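Local coordinates for minor fimbrium subunit Mfa5 (PDB 6TO1), which serves as an accessory subunit of the minor fimbriae, filamentous surface pili that mediate biofilm formation and adhesion to host cells and to other oral bacteria, at residues P282-T287 with T317-A322; T239-V244 with Y336-C341; G269-P274 with P291-K296; D235-E240 with A322-Y327. One frame throughout, in Å; residues are numbered along the deposited sequence.

Overall arrangement
All four contacts lie at one end of the elongated chain, between strands 227-234 and 357-362 of the six-stranded von Willebrand factor type A sheet. Their first segments follow in the order 4, 2, 3, 1; contacts 1 and 3 interleave, and both fall between the paired segments of contacts 2 and 4. Contacts 2 and 4, centred about 7 Å apart, share Thr239 and Glu240 and reach neighbouring strands 336-338 and 326-327 of a small four-stranded sheet. Contact 3 joins helix 262-272 to the loop before strand 296-298 of that sheet. Contact 1, centred about 14 Å from contact 4, shares Ala322 with it and binds calcium. This region thus links a calcium loop with the magnesium-site end.

Contact 1: residues P282-T287 with T317-A322; sequences PSTPLT and TFDGVA. With CA (calcium ion), chain F.
Thr284 and Asp319 lie antiparallel, side by side, at a calcium ion that both bind. Asp319 OD1 accepts from Thr284 OG1 at 2.8 Å through its syn lone pair, on the side of the other carboxylate oxygen, while Asp319 OD2 binds the calcium ion at 2.6 Å. The carboxylate is therefore fixed through both oxygens, one on the ion and one on another ligand of it. Thr284 binds twice, OG1 and its carbonyl O each lying 2.4 Å from the calcium ion, and Leu286 O closes in at 2.2 Å from it. With CG anti to the backbone N (chi1 174°), the Leu286 side chain comes to meet Phe318, bringing CG to 3.9 Å from Phe318 CZ. Leu286 CD2 lies alongside the carboxylate, 3.5 Å from Asp319 OD1. Asp319 itself is presented by a type I' turn from Phe318 to Val321, and Phe318 is anchored behind by an edge-to-face stack with Tyr327. Asn280 OD1 and Asn281 O complete a calcium-binding loop site of six protein oxygens, in which Asp319 from a second loop joins ligands clustered in 280-286.

Contact 2: residues T239-V244 with Y336-C341; sequences TEQYPV and YYYFPC. With PO4 (phosphate ion), chain C.
Tyr338, at the end of strand 336-338, meets Gln241 and Val244 at different levels of its side chain. Its CB lies 3.7 Å from Gln241 OE1, and the glutamine amide crosses the tyrosine side chain at about a right angle, the two planes 72° apart. Farther out, Tyr338 CE1 touches Val244 CG2 at 4.0 Å. The phenol oxygen takes a hydrogen bond from a water that in turn accepts from Val244 N, and it is also hydrogen-bonded to Glu328 OE1. Phe339 follows at the N-cap position of helix 340-353, its side chain starting away from the loop; its N gives a hydrogen bond to a second water, which donates to Gln241 OE1 at 2.7 Å. The other end of that amide is held too, since Gln241 NE2 donates almost straight (170°) to Tyr242 O at 3.2 Å, with the acceptor in the amide plane. Both polar atoms of the amide are thereby engaged, which fixes its rotation. Pro340 presses its ring on the backbone of 239-244, with CG 3.6 Å from Thr239 C and CB 3.5 Å from Glu240 O. A third water donates to both Glu240 O and Pro340 O. The arrangement is a strand-to-helix junction, with proline opening the first turn of the helix, docked through apolar packing and three bridging waters on the loop that follows strand 227-234 of the von Willebrand factor type A fold.

Contact 3: residues G269-P274 with P291-K296; sequences GAINFP and PTHSSK
Ile271 places its CD1 methyl over one face of the His293 imidazole, 3.5 Å from the ring centroid and only 7° off the ring normal, a clear CH-pi contact. The two side chains cross at about a right angle, and the extended outer torsion of Ile271 (chi2 163°) carries the methyl out to the ring. Closer to the helix, Ile271 CG1 rests 3.6 Å from Pro291 O, and Ala270 CB packs on Pro291 CG at 3.5 Å. One water ties the backbones together, donating to Ala270 O at 2.9 Å and to Pro291 O at 2.8 Å. Behind this shell, the imidazole is steadied by a hydrogen bond between His293 ND1 and Glu255 OE2. A type I turn from Thr292 to Ser295 shapes the loop, closed by Ser295 N on Thr292 O at 3.0 Å; Thr292 N also donates to Ser295 OG at 2.9 Å, and Ser294 N to Thr292 OG1 at 3.3 Å in an ST turn. Pro291 backs on to Tyr337. The last turn of helix 262-272 is thus packed on Pro291 and the type I turn that follows it, ahead of strand 296-298, which lies between 252-253 and 336-338 in the small mixed sheet.

Contact 4: residues D235-E240 with A322-Y327; sequences DGLATE and AGALVY. With PO4 (phosphate ion), chain C.
Thr239 lies against Gly323, and its side chain fans out between the 322-327 backbone and a bound phosphate. From CB, which is 3.8 Å from Gly323 C, the two branches part. OG1 sits between the backbone N and the carbonyl carbon (chi1 60°), and in that position it donates to phosphate O2 at 2.6 Å; Thr207 N also hydrogen-bonds to this hydroxyl. The methyl CG2 comes within 4.0 Å of Ala324 N and lies near the same phosphate oxygen. The main chain supplies the firm link: Gly323 N donates to Thr239 O at 3.0 Å, in the plane of the Thr239 carbonyl and on one of its lone pairs, with an angle of 153° at the hydrogen. Ala322 CB sits before the Glu240 carboxylate, 3.5 Å from OE1 and equally far from OE2, while that acid makes a salt bridge with Arg315. On the other flank, Leu237 CD1 touches Ala324 CB, and a water donates to both Ala238 O and Ala324 O, at 2.8 Å each. Upstream, Asp235 OD1 takes Leu237 N in an Asx turn; Asp235 OD2 bonds to Ser137 OG and pairs with Arg145, and so probably helps to position Ser137, a ligand of the magnesium ion. The phosphate, probably from the crystallisation liquor, is held further by Ser136, Ser137, Gly206 and Thr207. Its presence implies that this rim of the magnesium site, rich in hydroxyls and backbone N-H groups, can accept an anion, consistent with the carboxylate-binding metal sites of related von Willebrand factor type A domains.

Contact 1: residues P282-T287 with T317-A322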
loop_
_atom_site.group_PDB
_atom_site.type_symbol
_atom_site.label_atom_id
_atom_site.label_comp_id
_atom_site.label_asym_id
_atom_site.label_seq_id
_atom_site.Cartn_x
_atom_site.Cartn_y
_atom_site.Cartn_z
ATOM N N PRO A 282 49.765 31.788 -20.138
ATOM C CA PRO A 282 51.154 31.695 -20.627
ATOM C C PRO A 282 51.538 32.839 -21.542
ATOM O O PRO A 282 52.737 33.072 -21.746
ATOM C CB PRO A 282 51.189 30.347 -21.366
ATOM C CG PRO A 282 49.766 30.072 -21.743
ATOM C CD PRO A 282 48.905 30.714 -20.673
ATOM N N SER A 283 50.559 33.577 -22.069
ATOM C CA SER A 283 50.814 34.670 -22.995
ATOM C C SER A 283 51.229 35.959 -22.301
ATOM O O SER A 283 51.828 36.823 -22.947
ATOM C CB SER A 283 49.559 34.934 -23.826
ATOM O OG SER A 283 49.270 33.841 -24.674
ATOM N N THR A 284 50.932 36.113 -21.052
ATOM C CA THR A 284 51.250 37.335 -20.329
ATOM C C THR A 284 52.453 37.111 -19.430
ATOM O O THR A 284 52.663 36.001 -18.929
ATOM C CB THR A 284 50.077 37.778 -19.448
ATOM O OG1 THR A 284 49.916 36.822 -18.378
ATOM C CG2 THR A 284 48.804 37.842 -20.252
ATOM N N PRO A 285 53.262 38.145 -19.191
ATOM C CA PRO A 285 54.434 37.954 -18.324
ATOM C C PRO A 285 54.071 37.691 -16.885
ATOM O O PRO A 285 54.879 37.102 -16.171
ATOM C CB PRO A 285 55.209 39.273 -18.459
ATOM C CG PRO A 285 54.697 39.910 -19.699
ATOM C CD PRO A 285 53.263 39.472 -19.842
ATOM N N LEU A 286 52.894 38.117 -16.436
ATOM C CA LEU A 286 52.487 37.897 -15.057
ATOM C C LEU A 286 52.464 36.403 -14.757
ATOM O O LEU A 286 51.966 35.596 -15.549
ATOM C CB LEU A 286 51.124 38.534 -14.827
ATOM C CG LEU A 286 50.426 38.315 -13.480
ATOM C CD1 LEU A 286 51.211 38.940 -12.328
ATOM C CD2 LEU A 286 49.014 38.865 -13.544
ATOM N N THR A 287 53.051 36.025 -13.634
ATOM C CA THR A 287 53.016 34.626 -13.252
ATOM C C THR A 287 52.641 34.506 -11.789
ATOM O O THR A 287 52.960 35.380 -10.973
ATOM C CB THR A 287 54.362 33.928 -13.499
ATOM O OG1 THR A 287 55.381 34.578 -12.732
ATOM C CG2 THR A 287 54.714 33.995 -14.978
ATOM N N THR A 317 39.360 34.423 -10.868
ATOM C CA THR A 317 40.451 34.295 -11.813
ATOM C C THR A 317 41.706 34.905 -11.203
ATOM O O THR A 317 41.665 35.641 -10.211
ATOM C CB THR A 317 40.148 34.950 -13.172
ATOM O OG1 THR A 317 39.790 36.317 -12.971
ATOM C CG2 THR A 317 39.012 34.214 -13.838
ATOM N N PHE A 318 42.824 34.500 -11.776
ATOM C CA PHE A 318 44.106 35.162 -11.604
ATOM C C PHE A 318 44.678 35.298 -13.003
ATOM O O PHE A 318 44.666 34.320 -13.754
ATOM C CB PHE A 318 45.072 34.353 -10.744
ATOM C CG PHE A 318 46.468 34.959 -10.717
ATOM C CD1 PHE A 318 46.722 36.054 -9.929
ATOM C CD2 PHE A 318 47.473 34.444 -11.518
ATOM C CE1 PHE A 318 47.977 36.624 -9.903
ATOM C CE2 PHE A 318 48.745 35.009 -11.501
ATOM C CZ PHE A 318 48.981 36.086 -10.688
ATOM N N ASP A 319 45.172 36.486 -13.372
ATOM C CA ASP A 319 45.812 36.653 -14.697
ATOM C C ASP A 319 44.814 36.359 -15.818
ATOM O O ASP A 319 45.175 35.853 -16.888
ATOM C CB ASP A 319 47.040 35.739 -14.799
ATOM C CG ASP A 319 48.002 36.100 -15.963
ATOM O OD1 ASP A 319 48.020 37.248 -16.428
ATOM O OD2 ASP A 319 48.770 35.206 -16.403
ATOM N N GLY A 320 43.539 36.601 -15.527
ATOM C CA GLY A 320 42.443 36.380 -16.443
ATOM C C GLY A 320 42.009 34.943 -16.642
ATOM O O GLY A 320 41.171 34.692 -17.512
ATOM N N VAL A 321 42.554 33.983 -15.889
ATOM C CA VAL A 321 42.227 32.574 -16.091
ATOM C C VAL A 321 41.982 31.922 -14.730
ATOM O O VAL A 321 42.259 32.499 -13.680
ATOM C CB VAL A 321 43.330 31.802 -16.857
ATOM C CG1 VAL A 321 43.575 32.417 -18.245
ATOM C CG2 VAL A 321 44.625 31.747 -16.056
ATOM N N ALA A 322 41.485 30.688 -14.770
ATOM C CA ALA A 322 41.232 29.913 -13.554
ATOM C C ALA A 322 42.026 28.620 -13.659
ATOM O O ALA A 322 43.096 28.616 -14.264
ATOM C CB ALA A 322 39.742 29.664 -13.368
HETATM CA CA CA F . 51.080 34.905 -17.478
#

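Contact 2: residues T239-V244 with Y336-C341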
loop_
_atom_site.group_PDB
_atom_site.type_symbol
_atom_site.label_atom_id
_atom_site.label_comp_id
_atom_site.label_asym_id
_atom_site.label_seq_id
_atom_site.Cartn_x
_atom_site.Cartn_y
_atom_site.Cartn_z
ATOM N N THR A 239 37.438 23.395 -12.271
ATOM C CA THR A 239 38.420 24.418 -12.554
ATOM C C THR A 239 37.888 25.839 -12.392
ATOM O O THR A 239 38.627 26.792 -12.667
ATOM C CB THR A 239 38.974 24.260 -13.984
ATOM O OG1 THR A 239 37.907 24.381 -14.932
ATOM C CG2 THR A 239 39.687 22.933 -14.165
ATOM N N GLU A 240 36.636 26.011 -11.987
ATOM C CA GLU A 240 36.021 27.323 -11.790
ATOM C C GLU A 240 35.149 27.276 -10.546
ATOM O O GLU A 240 34.620 26.217 -10.193
ATOM C CB GLU A 240 35.144 27.732 -12.978
ATOM C CG GLU A 240 35.866 27.706 -14.328
ATOM C CD GLU A 240 36.495 29.036 -14.698
ATOM O OE1 GLU A 240 36.328 30.031 -13.955
ATOM O OE2 GLU A 240 37.190 29.085 -15.744
ATOM N N GLN A 241 34.966 28.428 -9.906
ATOM C CA GLN A 241 34.099 28.510 -8.741
ATOM C C GLN A 241 33.615 29.942 -8.543
ATOM O O GLN A 241 34.055 30.881 -9.215
ATOM C CB GLN A 241 34.817 27.997 -7.486
ATOM C CG GLN A 241 35.842 28.962 -6.930
ATOM C CD GLN A 241 36.314 28.565 -5.540
ATOM O OE1 GLN A 241 37.124 27.672 -5.380
ATOM N NE2 GLN A 241 35.784 29.224 -4.531
ATOM N N TYR A 242 32.700 30.099 -7.570
ATOM C CA TYR A 242 32.190 31.417 -7.251
ATOM C C TYR A 242 33.114 32.146 -6.277
ATOM O O TYR A 242 33.793 31.518 -5.450
ATOM C CB TYR A 242 30.790 31.330 -6.624
ATOM C CG TYR A 242 29.725 30.887 -7.596
ATOM C CD1 TYR A 242 29.588 31.523 -8.831
ATOM C CD2 TYR A 242 28.869 29.833 -7.289
ATOM C CE1 TYR A 242 28.634 31.128 -9.726
ATOM C CE2 TYR A 242 27.898 29.419 -8.186
ATOM C CZ TYR A 242 27.799 30.070 -9.411
ATOM O OH TYR A 242 26.852 29.680 -10.311
ATOM N N PRO A 243 33.073 33.476 -6.303
ATOM C CA PRO A 243 33.879 34.260 -5.367
ATOM C C PRO A 243 33.484 34.022 -3.923
ATOM O O PRO A 243 32.326 33.740 -3.602
ATOM C CB PRO A 243 33.584 35.714 -5.764
ATOM C CG PRO A 243 33.029 35.649 -7.144
ATOM C CD PRO A 243 32.325 34.326 -7.251
ATOM N N VAL A 244 34.462 34.180 -3.053
ATOM C CA VAL A 244 34.284 34.080 -1.612
ATOM C C VAL A 244 34.208 35.497 -1.041
ATOM O O VAL A 244 35.120 36.304 -1.243
ATOM C CB VAL A 244 35.439 33.297 -0.975
ATOM C CG1 VAL A 244 35.350 33.350 0.548
ATOM C CG2 VAL A 244 35.483 31.842 -1.459
ATOM N N TYR A 336 48.300 30.910 -1.144
ATOM C CA TYR A 336 46.904 30.536 -0.951
ATOM C C TYR A 336 46.237 30.407 -2.314
ATOM O O TYR A 336 46.445 31.254 -3.188
ATOM C CB TYR A 336 46.157 31.589 -0.114
ATOM C CG TYR A 336 46.707 31.688 1.265
ATOM C CD1 TYR A 336 46.018 31.152 2.334
ATOM C CD2 TYR A 336 47.955 32.267 1.503
ATOM C CE1 TYR A 336 46.533 31.203 3.617
ATOM C CE2 TYR A 336 48.478 32.310 2.779
ATOM C CZ TYR A 336 47.770 31.791 3.821
ATOM O OH TYR A 336 48.282 31.846 5.092
ATOM N N TYR A 337 45.416 29.361 -2.481
ATOM C CA TYR A 337 44.847 29.031 -3.782
ATOM C C TYR A 337 43.404 28.609 -3.602
ATOM O O TYR A 337 43.120 27.757 -2.751
ATOM C CB TYR A 337 45.602 27.881 -4.468
ATOM C CG TYR A 337 47.061 28.175 -4.632
ATOM C CD1 TYR A 337 47.544 28.730 -5.807
ATOM C CD2 TYR A 337 47.934 27.966 -3.589
ATOM C CE1 TYR A 337 48.871 29.048 -5.950
ATOM C CE2 TYR A 337 49.266 28.284 -3.718
ATOM C CZ TYR A 337 49.720 28.822 -4.900
ATOM O OH TYR A 337 51.070 29.136 -4.996
ATOM N N TYR A 338 42.499 29.194 -4.393
ATOM C CA TYR A 338 41.151 28.645 -4.482
ATOM C C TYR A 338 41.234 27.265 -5.133
ATOM O O TYR A 338 42.059 27.019 -6.018
ATOM C CB TYR A 338 40.232 29.587 -5.266
ATOM C CG TYR A 338 40.100 30.960 -4.608
ATOM C CD1 TYR A 338 39.204 31.182 -3.566
ATOM C CD2 TYR A 338 40.898 32.026 -5.026
ATOM C CE1 TYR A 338 39.115 32.424 -2.952
ATOM C CE2 TYR A 338 40.785 33.278 -4.448
ATOM C CZ TYR A 338 39.926 33.461 -3.396
ATOM O OH TYR A 338 39.822 34.700 -2.803
ATOM N N PHE A 339 40.387 26.356 -4.666
ATOM C CA PHE A 339 40.423 24.939 -5.005
ATOM C C PHE A 339 39.020 24.548 -5.447
ATOM O O PHE A 339 38.190 24.130 -4.625
ATOM C CB PHE A 339 40.913 24.149 -3.791
ATOM C CG PHE A 339 41.031 22.661 -4.001
ATOM C CD1 PHE A 339 41.163 22.105 -5.263
ATOM C CD2 PHE A 339 41.022 21.831 -2.905
ATOM C CE1 PHE A 339 41.264 20.742 -5.427
ATOM C CE2 PHE A 339 41.128 20.469 -3.041
ATOM C CZ PHE A 339 41.245 19.914 -4.310
ATOM N N PRO A 340 38.699 24.713 -6.735
ATOM C CA PRO A 340 37.310 24.463 -7.167
ATOM C C PRO A 340 36.756 23.095 -6.843
ATOM O O PRO A 340 35.543 22.992 -6.595
ATOM C CB PRO A 340 37.373 24.726 -8.685
ATOM C CG PRO A 340 38.317 25.877 -8.773
ATOM C CD PRO A 340 39.420 25.537 -7.740
ATOM N N CYS A 341 37.573 22.034 -6.804
ATOM C CA CYS A 341 37.031 20.746 -6.422
ATOM C C CYS A 341 36.449 20.797 -5.007
ATOM O O CYS A 341 35.387 20.229 -4.742
ATOM C CB CYS A 341 38.093 19.651 -6.490
ATOM S SG CYS A 341 38.599 19.063 -8.105
HETATM P P PO4 C . 38.229 22.638 -18.638
HETATM O O1 PO4 C . 37.842 23.461 -19.881
HETATM O O2 PO4 C . 37.933 23.449 -17.383
HETATM O O3 PO4 C . 39.726 22.407 -18.712
HETATM O O4 PO4 C . 37.569 21.312 -18.645
HETATM O O HOH W 1 33.676 24.150 -8.705
HETATM O O HOH W 2 38.274 27.284 -2.976
HETATM O O HOH W 3 37.187 35.539 -3.388
#

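Contact 3: residues G269-P274 with P291-K296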
loop_
_atom_site.group_PDB
_atom_site.type_symbol
_atom_site.label_atom_id
_atom_site.label_comp_id
_atom_site.label_asym_id
_atom_site.label_seq_id
_atom_site.Cartn_x
_atom_site.Cartn_y
_atom_site.Cartn_z
ATOM N N GLY A 269 49.969 17.332 -6.525
ATOM C CA GLY A 269 49.896 17.357 -7.975
ATOM C C GLY A 269 50.464 18.639 -8.534
ATOM O O GLY A 269 51.198 18.635 -9.526
ATOM N N ALA A 270 50.164 19.757 -7.873
ATOM C CA ALA A 270 50.649 21.044 -8.335
ATOM C C ALA A 270 52.130 21.221 -8.060
ATOM O O ALA A 270 52.781 22.004 -8.750
ATOM C CB ALA A 270 49.855 22.179 -7.666
ATOM N N ILE A 271 52.673 20.536 -7.049
ATOM C CA ILE A 271 54.121 20.499 -6.886
ATOM C C ILE A 271 54.755 19.750 -8.058
ATOM O O ILE A 271 55.740 20.214 -8.635
ATOM C CB ILE A 271 54.510 19.873 -5.528
ATOM C CG1 ILE A 271 54.151 20.820 -4.368
ATOM C CG2 ILE A 271 56.010 19.480 -5.501
ATOM C CD1 ILE A 271 54.125 20.132 -2.994
ATOM N N ASN A 272 54.158 18.625 -8.470
ATOM C CA ASN A 272 54.731 17.782 -9.510
ATOM C C ASN A 272 54.522 18.345 -10.902
ATOM O O ASN A 272 55.390 18.194 -11.770
ATOM C CB ASN A 272 54.135 16.370 -9.443
ATOM C CG ASN A 272 54.537 15.629 -8.176
ATOM O OD1 ASN A 272 55.313 16.141 -7.375
ATOM N ND2 ASN A 272 53.973 14.445 -7.974
ATOM N N PHE A 273 53.381 18.975 -11.141
ATOM C CA PHE A 273 52.977 19.441 -12.467
ATOM C C PHE A 273 52.414 20.857 -12.329
ATOM O O PHE A 273 51.226 21.101 -12.590
ATOM C CB PHE A 273 51.924 18.517 -13.081
ATOM C CG PHE A 273 52.355 17.070 -13.213
ATOM C CD1 PHE A 273 53.343 16.699 -14.111
ATOM C CD2 PHE A 273 51.751 16.087 -12.455
ATOM C CE1 PHE A 273 53.717 15.362 -14.240
ATOM C CE2 PHE A 273 52.110 14.762 -12.577
ATOM C CZ PHE A 273 53.101 14.399 -13.477
ATOM N N PRO A 274 53.255 21.829 -11.952
ATOM C CA PRO A 274 52.714 23.154 -11.599
ATOM C C PRO A 274 51.926 23.822 -12.711
ATOM O O PRO A 274 50.876 24.421 -12.440
ATOM C CB PRO A 274 53.966 23.963 -11.230
ATOM C CG PRO A 274 55.111 23.174 -11.806
ATOM C CD PRO A 274 54.709 21.750 -11.758
ATOM N N PRO A 291 52.741 26.522 -5.633
ATOM C CA PRO A 291 52.561 25.941 -4.298
ATOM C C PRO A 291 53.678 24.995 -3.879
ATOM O O PRO A 291 54.392 24.409 -4.694
ATOM C CB PRO A 291 51.236 25.178 -4.408
ATOM C CG PRO A 291 51.057 24.939 -5.858
ATOM C CD PRO A 291 51.704 26.071 -6.575
ATOM N N THR A 292 53.805 24.882 -2.568
ATOM C CA THR A 292 54.688 23.947 -1.894
ATOM C C THR A 292 53.867 23.147 -0.894
ATOM O O THR A 292 52.656 23.352 -0.738
ATOM C CB THR A 292 55.821 24.684 -1.169
ATOM O OG1 THR A 292 55.269 25.390 -0.046
ATOM C CG2 THR A 292 56.531 25.633 -2.099
ATOM N N HIS A 293 54.535 22.226 -0.173
ATOM C CA HIS A 293 53.799 21.433 0.802
ATOM C C HIS A 293 53.168 22.278 1.901
ATOM O O HIS A 293 52.249 21.802 2.583
ATOM C CB HIS A 293 54.720 20.372 1.426
ATOM C CG HIS A 293 54.983 19.207 0.528
ATOM N ND1 HIS A 293 53.986 18.350 0.113
ATOM C CD2 HIS A 293 56.126 18.765 -0.049
ATOM C CE1 HIS A 293 54.501 17.438 -0.691
ATOM N NE2 HIS A 293 55.799 17.657 -0.793
ATOM N N SER A 294 53.636 23.504 2.106
ATOM C CA SER A 294 53.099 24.375 3.146
ATOM C C SER A 294 51.984 25.292 2.648
ATOM O O SER A 294 51.402 26.025 3.447
ATOM C CB SER A 294 54.223 25.231 3.740
ATOM O OG SER A 294 55.183 24.383 4.355
ATOM N N SER A 295 51.670 25.253 1.363
ATOM C CA SER A 295 50.622 26.114 0.823
ATOM C C SER A 295 49.237 25.730 1.329
ATOM O O SER A 295 48.998 24.637 1.835
ATOM C CB SER A 295 50.646 26.059 -0.700
ATOM O OG SER A 295 51.849 26.610 -1.202
ATOM N N LYS A 296 48.292 26.650 1.143
ATOM C CA LYS A 296 46.940 26.524 1.653
ATOM C C LYS A 296 45.982 26.580 0.469
ATOM O O LYS A 296 46.173 27.370 -0.462
ATOM C CB LYS A 296 46.627 27.624 2.663
ATOM C CG LYS A 296 47.663 27.753 3.805
ATOM C CD LYS A 296 47.618 26.591 4.771
ATOM C CE LYS A 296 48.475 26.911 6.021
ATOM N NZ LYS A 296 48.506 25.791 6.994
HETATM O O HOH W 4 54.334 24.063 -7.520
#

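Contact 4: residues D235-E240 with A322-Y327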
loop_
_atom_site.group_PDB
_atom_site.type_symbol
_atom_site.label_atom_id
_atom_site.label_comp_id
_atom_site.label_asym_id
_atom_site.label_seq_id
_atom_site.Cartn_x
_atom_site.Cartn_y
_atom_site.Cartn_z
ATOM N N ASP A 235 33.907 14.665 -15.378
ATOM C CA ASP A 235 35.172 13.946 -15.256
ATOM C C ASP A 235 35.887 14.260 -13.949
ATOM O O ASP A 235 36.911 13.634 -13.665
ATOM C CB ASP A 235 36.103 14.184 -16.446
ATOM C CG ASP A 235 36.549 15.617 -16.600
ATOM O OD1 ASP A 235 36.706 16.359 -15.584
ATOM O OD2 ASP A 235 36.758 16.004 -17.781
ATOM N N GLY A 236 35.366 15.186 -13.143
ATOM C CA GLY A 236 35.773 15.319 -11.755
ATOM C C GLY A 236 36.783 16.408 -11.460
ATOM O O GLY A 236 37.063 16.671 -10.273
ATOM N N LEU A 237 37.375 17.021 -12.467
ATOM C CA LEU A 237 38.355 18.076 -12.226
ATOM C C LEU A 237 37.708 19.449 -12.367
ATOM O O LEU A 237 37.682 20.034 -13.454
ATOM C CB LEU A 237 39.540 17.913 -13.176
ATOM C CG LEU A 237 40.689 18.890 -12.929
ATOM C CD1 LEU A 237 41.210 18.677 -11.490
ATOM C CD2 LEU A 237 41.810 18.789 -13.930
ATOM N N ALA A 238 37.212 19.998 -11.252
ATOM C CA ALA A 238 36.634 21.333 -11.289
ATOM C C ALA A 238 37.733 22.371 -11.480
ATOM O O ALA A 238 38.830 22.249 -10.933
ATOM C CB ALA A 238 35.825 21.613 -10.012
ATOM N N THR A 239 37.438 23.395 -12.271
ATOM C CA THR A 239 38.420 24.418 -12.554
ATOM C C THR A 239 37.888 25.839 -12.392
ATOM O O THR A 239 38.627 26.792 -12.667
ATOM C CB THR A 239 38.974 24.260 -13.984
ATOM O OG1 THR A 239 37.907 24.381 -14.932
ATOM C CG2 THR A 239 39.687 22.933 -14.165
ATOM N N GLU A 240 36.636 26.011 -11.987
ATOM C CA GLU A 240 36.021 27.323 -11.790
ATOM C C GLU A 240 35.149 27.276 -10.546
ATOM O O GLU A 240 34.620 26.217 -10.193
ATOM C CB GLU A 240 35.144 27.732 -12.978
ATOM C CG GLU A 240 35.866 27.706 -14.328
ATOM C CD GLU A 240 36.495 29.036 -14.698
ATOM O OE1 GLU A 240 36.328 30.031 -13.955
ATOM O OE2 GLU A 240 37.190 29.085 -15.744
ATOM N N ALA A 322 41.485 30.688 -14.770
ATOM C CA ALA A 322 41.232 29.913 -13.554
ATOM C C ALA A 322 42.026 28.620 -13.659
ATOM O O ALA A 322 43.096 28.616 -14.264
ATOM C CB ALA A 322 39.742 29.664 -13.368
ATOM N N GLY A 323 41.534 27.523 -13.104
ATOM C CA GLY A 323 42.352 26.328 -13.022
ATOM C C GLY A 323 41.945 25.452 -11.846
ATOM O O GLY A 323 41.114 25.821 -11.023
ATOM N N ALA A 324 42.562 24.264 -11.790
ATOM C CA ALA A 324 42.386 23.370 -10.642
ATOM C C ALA A 324 42.765 24.057 -9.345
ATOM O O ALA A 324 42.171 23.777 -8.293
ATOM C CB ALA A 324 43.222 22.108 -10.830
ATOM N N LEU A 325 43.732 24.974 -9.402
ATOM C CA LEU A 325 44.051 25.882 -8.307
ATOM C C LEU A 325 44.094 27.291 -8.876
ATOM O O LEU A 325 44.666 27.510 -9.956
ATOM C CB LEU A 325 45.379 25.548 -7.651
ATOM C CG LEU A 325 45.432 24.257 -6.831
ATOM C CD1 LEU A 325 46.873 24.081 -6.357
ATOM C CD2 LEU A 325 44.439 24.260 -5.698
ATOM N N VAL A 326 43.484 28.244 -8.171
ATOM C CA VAL A 326 43.495 29.643 -8.591
ATOM C C VAL A 326 44.226 30.460 -7.532
ATOM O O VAL A 326 43.752 30.634 -6.400
ATOM C CB VAL A 326 42.090 30.187 -8.836
ATOM C CG1 VAL A 326 42.179 31.625 -9.453
ATOM C CG2 VAL A 326 41.318 29.302 -9.776
ATOM N N TYR A 327 45.380 30.979 -7.910
ATOM C CA TYR A 327 46.206 31.771 -7.014
ATOM C C TYR A 327 45.469 33.007 -6.524
ATOM O O TYR A 327 44.789 33.682 -7.297
ATOM C CB TYR A 327 47.481 32.154 -7.781
ATOM C CG TYR A 327 48.473 32.986 -7.038
ATOM C CD1 TYR A 327 48.895 32.637 -5.771
ATOM C CD2 TYR A 327 49.020 34.130 -7.636
ATOM C CE1 TYR A 327 49.825 33.427 -5.091
ATOM C CE2 TYR A 327 49.939 34.907 -6.976
ATOM C CZ TYR A 327 50.340 34.547 -5.708
ATOM O OH TYR A 327 51.263 35.336 -5.071
HETATM P P PO4 C . 38.229 22.638 -18.638
HETATM O O1 PO4 C . 37.842 23.461 -19.881
HETATM O O2 PO4 C . 37.933 23.449 -17.383
HETATM O O3 PO4 C . 39.726 22.407 -18.712
HETATM O O4 PO4 C . 37.569 21.312 -18.645
HETATM O O HOH W 5 40.010 22.081 -8.445
#